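Conserved hypothetical exported protein (Bacteroides fragilis, PDB 4JJA) is of unproven function but probably acts on peptidoglycan as a beta-N-acetylmuramidase. Local coordinates at residues 277-281 against 282-286. Sequence-based numbering, arbitrary orientation.
Sequences PPQLN and KLCHG
Gln-279 touches two residues that follow it in the chain, Cys-284 at the base of its side chain and Lys-282 alongside. The sulfur meets the aliphatic part, SG standing 3.6 Å from Gln-279 CB and 4.0 Å from Gln-279 CG, a plain van der Waals contact that leaves the amide out. The glutamine chain then bends at its second torsion (chi2 -61°), which carries the carboxamide back beside the lysine, with OE1 3.9 Å from Lys-282 CG. There the two side chains cross at a slant. Lys-282 touches with its root alone: CB and CG each lie 3.3 Å from Gln-279 O, and beyond them the chain leads away, its charged end taking no part. The same carbonyl oxygen accepts a hydrogen bond from Lys-282 N at 3.0 Å, a fairly straight bond (157° at the hydrogen). This bond closes a type II turn over Gln-279 to Lys-282, overlapping another type II turn, Pro-277 to Leu-280, with which it shares Gln-279 and Leu-280 and which is closed by a weak bond from Leu-280 N to Pro-277 O. Gln-279 and Asn-281, the third residues of these turns, both have positive phi, as such turns require. Their polar ends are held by other parts of the chain: Gln-279 NE2 by Pro-240 O, and Asn-281 OD1 by Arg-269 NH1. The paired turns lead a surface loop after strand 265-266 into strand 284-288, the central member of a three-stranded antiparallel sheet, where buried Cys-284 bonds through its backbone to Phe-266 and His-285 to His-256 at the end of strand 253-256.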
# COMPACT_ATOMS: atom_id res chain seq x y z
N PRO A 277 18.72 -3.02 9.65
CA PRO A 277 17.49 -3.72 9.89
C PRO A 277 17.33 -4.13 11.36
O PRO A 277 18.32 -4.20 12.09
CB PRO A 277 17.60 -4.98 8.98
CG PRO A 277 19.05 -5.29 8.99
CD PRO A 277 19.69 -3.92 8.96
N PRO A 278 16.10 -4.40 11.77
CA PRO A 278 15.85 -4.95 13.08
C PRO A 278 16.69 -6.20 13.32
O PRO A 278 16.75 -7.10 12.49
CB PRO A 278 14.33 -5.23 13.05
CG PRO A 278 13.81 -4.29 12.00
CD PRO A 278 14.85 -4.12 11.02
N GLN A 279 17.32 -6.28 14.49
CA GLN A 279 18.08 -7.44 14.87
C GLN A 279 19.28 -7.71 13.95
O GLN A 279 19.70 -8.85 13.77
CB GLN A 279 17.20 -8.69 15.04
CG GLN A 279 15.92 -8.48 15.88
CD GLN A 279 16.17 -8.06 17.29
OE1 GLN A 279 17.26 -8.13 17.81
NE2 GLN A 279 15.11 -7.55 17.94
N LEU A 280 19.84 -6.63 13.39
CA LEU A 280 21.00 -6.69 12.54
C LEU A 280 22.09 -7.53 13.18
O LEU A 280 22.50 -7.25 14.31
CB LEU A 280 21.54 -5.29 12.25
CG LEU A 280 22.86 -5.20 11.53
CD1 LEU A 280 22.83 -5.93 10.14
CD2 LEU A 280 23.28 -3.75 11.38
N ASN A 281 22.58 -8.52 12.45
CA ASN A 281 23.67 -9.39 12.85
C ASN A 281 23.41 -10.25 14.09
O ASN A 281 24.33 -10.84 14.64
CB ASN A 281 24.99 -8.62 12.97
CG ASN A 281 25.48 -8.06 11.62
OD1 ASN A 281 25.31 -8.68 10.57
ND2 ASN A 281 26.09 -6.88 11.65
N LYS A 282 22.14 -10.39 14.46
CA LYS A 282 21.70 -11.30 15.52
C LYS A 282 21.06 -12.54 14.97
O LYS A 282 20.24 -12.44 14.07
CB LYS A 282 20.56 -10.64 16.36
CG LYS A 282 20.82 -9.32 16.85
CD LYS A 282 21.75 -9.35 18.00
CE LYS A 282 21.57 -8.06 18.82
NZ LYS A 282 22.34 -8.30 20.05
N LEU A 283 21.33 -13.67 15.59
CA LEU A 283 20.71 -14.90 15.26
C LEU A 283 19.29 -14.86 15.81
O LEU A 283 19.07 -14.77 17.03
CB LEU A 283 21.47 -16.13 15.82
CG LEU A 283 20.87 -17.47 15.43
CD1 LEU A 283 20.94 -17.69 13.93
CD2 LEU A 283 21.59 -18.58 16.24
N CYS A 284 18.32 -14.86 14.91
CA CYS A 284 16.90 -14.85 15.22
C CYS A 284 16.30 -16.23 15.07
O CYS A 284 16.54 -16.92 14.07
CB CYS A 284 16.18 -13.89 14.28
SG CYS A 284 16.65 -12.17 14.49
N HIS A 285 15.55 -16.65 16.05
CA HIS A 285 14.88 -17.94 16.05
C HIS A 285 13.41 -17.70 15.76
O HIS A 285 12.82 -16.78 16.31
CB HIS A 285 15.05 -18.58 17.40
CG HIS A 285 16.49 -18.76 17.77
ND1 HIS A 285 17.29 -19.74 17.23
CD2 HIS A 285 17.29 -18.02 18.58
CE1 HIS A 285 18.51 -19.62 17.72
NE2 HIS A 285 18.55 -18.58 18.52
N GLY A 286 12.81 -18.56 14.94
CA GLY A 286 11.43 -18.37 14.60
C GLY A 286 10.88 -19.32 13.57
O GLY A 286 11.16 -20.51 13.62